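Local coordinates for uncharacterized protein (Xanthomonas campestris pv. campestris, PDB 3HIU), which is of unknown function but adopts a four-helix ferritin-like fold of the DUF892 family and pairs with a second copy of itself, at residues K9-A14 against E61-S66. Numbering follows the deposited sequence.
Sequences KWLQDA and ELLNGS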
ATOM      1  N   LYS B   9       8.886  17.179 -10.391  1.00 34.96           N
ATOM      2  CA  LYS B   9       9.529  16.182  -9.534  1.00 34.60           C
ATOM      3  C   LYS B   9       8.610  14.993  -9.176  1.00 32.01           C
ATOM      4  O   LYS B   9       9.008  13.831  -9.321  1.00 24.92           O
ATOM      5  CB  LYS B   9      10.045  16.861  -8.265  1.00 36.83           C
ATOM      6  CG  LYS B   9      11.193  16.142  -7.597  1.00 41.72           C
ATOM      7  CD  LYS B   9      10.694  15.118  -6.602  1.00 48.76           C
ATOM      8  CE  LYS B   9      11.817  14.213  -6.121  1.00 49.63           C
ATOM      9  NZ  LYS B   9      11.248  13.008  -5.454  1.00 49.25           N
ATOM     10  N   TRP B  10       7.390  15.289  -8.709  1.00 31.46           N
ATOM     11  CA  TRP B  10       6.413  14.257  -8.342  1.00 17.98           C
ATOM     12  C   TRP B  10       5.758  13.629  -9.558  1.00 17.89           C
ATOM     13  O   TRP B  10       5.396  12.453  -9.536  1.00 26.18           O
ATOM     14  CB  TRP B  10       5.361  14.809  -7.375  1.00 18.56           C
ATOM     15  CG  TRP B  10       5.961  15.129  -6.056  1.00 20.27           C
ATOM     16  CD1 TRP B  10       7.164  14.719  -5.614  1.00 27.69           C
ATOM     17  CD2 TRP B  10       5.384  15.908  -4.999  1.00 25.10           C
ATOM     18  NE1 TRP B  10       7.393  15.195  -4.347  1.00 34.68           N
ATOM     19  CE2 TRP B  10       6.309  15.924  -3.944  1.00 32.16           C
ATOM     20  CE3 TRP B  10       4.178  16.589  -4.842  1.00 31.55           C
ATOM     21  CZ2 TRP B  10       6.073  16.599  -2.749  1.00 30.81           C
ATOM     22  CZ3 TRP B  10       3.942  17.256  -3.648  1.00 30.50           C
ATOM     23  CH2 TRP B  10       4.884  17.256  -2.622  1.00 28.12           C
ATOM     24  N   LEU B  11       5.621  14.396 -10.631  1.00 20.52           N
ATOM     25  CA  LEU B  11       5.165  13.823 -11.892  1.00 25.77           C
ATOM     26  C   LEU B  11       6.116  12.718 -12.394  1.00 30.23           C
ATOM     27  O   LEU B  11       5.668  11.675 -12.877  1.00 28.79           O
ATOM     28  CB  LEU B  11       4.989  14.913 -12.953  1.00 22.94           C
ATOM     29  CG  LEU B  11       3.657  15.664 -12.966  1.00 22.08           C
ATOM     30  CD1 LEU B  11       3.623  16.636 -14.144  1.00 22.94           C
ATOM     31  CD2 LEU B  11       2.467  14.699 -13.018  1.00 22.01           C
ATOM     32  N   GLN B  12       7.423  12.951 -12.276  1.00 29.20           N
ATOM     33  CA  GLN B  12       8.421  11.963 -12.677  1.00 29.41           C
ATOM     34  C   GLN B  12       8.400  10.688 -11.827  1.00 32.06           C
ATOM     35  O   GLN B  12       8.561   9.593 -12.359  1.00 35.61           O
ATOM     36  CB  GLN B  12       9.823  12.580 -12.680  1.00 33.47           C
ATOM     37  CG  GLN B  12      10.062  13.545 -13.837  1.00 30.42           C
ATOM     38  CD  GLN B  12      11.364  14.292 -13.705  1.00 35.56           C
ATOM     39  OE1 GLN B  12      11.797  14.615 -12.601  1.00 38.01           O
ATOM     40  NE2 GLN B  12      12.000  14.571 -14.831  1.00 34.16           N
ATOM     41  N   ASP B  13       8.213  10.835 -10.514  1.00 31.68           N
ATOM     42  CA  ASP B  13       8.090   9.686  -9.613  1.00 28.06           C
ATOM     43  C   ASP B  13       6.954   8.795 -10.101  1.00 29.63           C
ATOM     44  O   ASP B  13       7.127   7.597 -10.305  1.00 32.70           O
ATOM     45  CB  ASP B  13       7.803  10.134  -8.168  1.00 23.87           C
ATOM     46  CG  ASP B  13       9.011  10.764  -7.485  1.00 30.59           C
ATOM     47  OD1 ASP B  13      10.152  10.524  -7.923  1.00 35.42           O
ATOM     48  OD2 ASP B  13       8.823  11.500  -6.497  1.00 34.59           O
ATOM     49  N   ALA B  14       5.790   9.406 -10.297  1.00 33.11           N
ATOM     50  CA  ALA B  14       4.585   8.694 -10.718  1.00 33.09           C
ATOM     51  C   ALA B  14       4.752   8.009 -12.067  1.00 36.49           C
ATOM     52  O   ALA B  14       4.327   6.871 -12.244  1.00 40.81           O
ATOM     53  CB  ALA B  14       3.389   9.645 -10.762  1.00 30.52           C
ATOM     54  N   GLU B  61       5.936  16.691 -20.530  1.00 32.01           N
ATOM     55  CA  GLU B  61       6.277  17.396 -21.757  1.00 35.65           C
ATOM     56  C   GLU B  61       5.783  18.843 -21.712  1.00 38.99           C
ATOM     57  O   GLU B  61       6.474  19.756 -22.155  1.00 45.82           O
ATOM     58  CB  GLU B  61       5.731  16.641 -22.974  1.00 36.49           C
ATOM     59  CG  GLU B  61       6.474  15.334 -23.220  1.00 40.52           C
ATOM     60  CD  GLU B  61       5.781  14.404 -24.198  1.00 42.36           C
ATOM     61  OE1 GLU B  61       4.541  14.466 -24.318  1.00 49.47           O
ATOM     62  OE2 GLU B  61       6.483  13.597 -24.839  1.00 38.65           O
ATOM     63  N   LEU B  62       4.596  19.048 -21.155  1.00 39.69           N
ATOM     64  CA  LEU B  62       4.053  20.391 -20.977  1.00 43.69           C
ATOM     65  C   LEU B  62       4.932  21.329 -20.129  1.00 46.29           C
ATOM     66  O   LEU B  62       5.145  22.486 -20.500  1.00 50.67           O
ATOM     67  CB  LEU B  62       2.645  20.329 -20.370  1.00 43.66           C
ATOM     68  CG  LEU B  62       2.154  21.640 -19.736  1.00 45.34           C
ATOM     69  CD1 LEU B  62       1.926  22.708 -20.816  1.00 51.51           C
ATOM     70  CD2 LEU B  62       0.901  21.444 -18.876  1.00 38.69           C
ATOM     71  N   LEU B  63       5.422  20.842 -18.990  1.00 39.39           N
ATOM     72  CA  LEU B  63       6.124  21.699 -18.028  1.00 40.62           C
ATOM     73  C   LEU B  63       7.642  21.659 -18.218  1.00 46.34           C
ATOM     74  O   LEU B  63       8.397  22.155 -17.377  1.00 48.53           O
ATOM     75  CB  LEU B  63       5.766  21.294 -16.592  1.00 39.47           C
ATOM     76  CG  LEU B  63       4.301  21.429 -16.163  1.00 37.73           C
ATOM     77  CD1 LEU B  63       3.952  20.418 -15.084  1.00 34.75           C
ATOM     78  CD2 LEU B  63       4.013  22.838 -15.693  1.00 39.79           C
ATOM     79  N   ASN B  64       8.084  21.049 -19.316  1.00 46.03           N
ATOM     80  CA  ASN B  64       9.509  20.992 -19.650  1.00 48.92           C
ATOM     81  C   ASN B  64      10.309  19.982 -18.813  1.00 56.08           C
ATOM     82  O   ASN B  64      11.510  19.806 -19.021  1.00 62.47           O
ATOM     83  CB  ASN B  64      10.155  22.386 -19.569  1.00 42.98           C
ATOM     84  CG  ASN B  64       9.508  23.398 -20.509  1.00 47.14           C
ATOM     85  OD1 ASN B  64       9.106  23.070 -21.630  1.00 45.90           O
ATOM     86  ND2 ASN B  64       9.419  24.644 -20.055  1.00 55.23           N
ATOM     87  N   GLY B  65       9.647  19.322 -17.869  1.00 51.72           N
ATOM     88  CA  GLY B  65      10.289  18.273 -17.103  1.00 50.07           C
ATOM     89  C   GLY B  65      10.510  17.046 -17.966  1.00 53.10           C
ATOM     90  O   GLY B  65       9.655  16.668 -18.768  1.00 51.78           O
ATOM     91  N   SER B  66      11.665  16.417 -17.807  1.00 56.02           N
ATOM     92  CA  SER B  66      12.008  15.266 -18.632  1.00 59.74           C
ATOM     93  C   SER B  66      11.272  13.993 -18.208  1.00 59.38           C
ATOM     94  O   SER B  66      10.630  13.943 -17.154  1.00 59.91           O
ATOM     95  CB  SER B  66      13.529  15.044 -18.676  1.00 61.22           C
ATOM     96  OG  SER B  66      14.101  15.003 -17.379  1.00 61.19           O
TER
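Q12 sends CG to the side opposite its own carbonyl carbon (chi1 -73°) and runs on extended (chi2 171°), which carries its amide across to S66. L11 takes a similar first torsion, and its CD1 meets L63. In this ferritin-like four-helix bundle, the contact sets helix 2-28 against the loop that follows helix 36-62. L63 is the first residue to leave the helical backbone. N64 follows with a positive phi. G65 and S66 continue in extended conformation, and S66 comes beside Q12 of helix 2-28.

The apolar half is a single touch between L11 CD1 and L63 CD1 at 3.9 Å. The two side chains cross at about a right angle and meet only through these methyls. Both residues are buried. R4, L7 and V8 of helix 2-28 also pack on L63. L11 also touches V56, C59 and L60 of helix 36-62 and L114 of helix 94-120. The contact thus continues the bundle core towards its end.

K9 and D13 lie one helical turn apart and form a salt bridge. K9 NZ lies 3.0 Å from D13 OD2, on the syn side of that oxygen. Both have further partners on the second subunit: K9 bridges to D91 of that chain and D13 to K95 of that chain. Q12 and L11 face the loop, while K9 and D13 meet the second subunit.

The polar half is a side chain to backbone bond. Q12 NE2 donates to S66 O at 2.8 Å, and the N-H points nearly straight at it (169°). The oxygen lies almost in the Q12 amide plane, yet NE2 sits well above the S66 carbonyl plane. S66 OG is 3.3 Å from the same Q12 NE2.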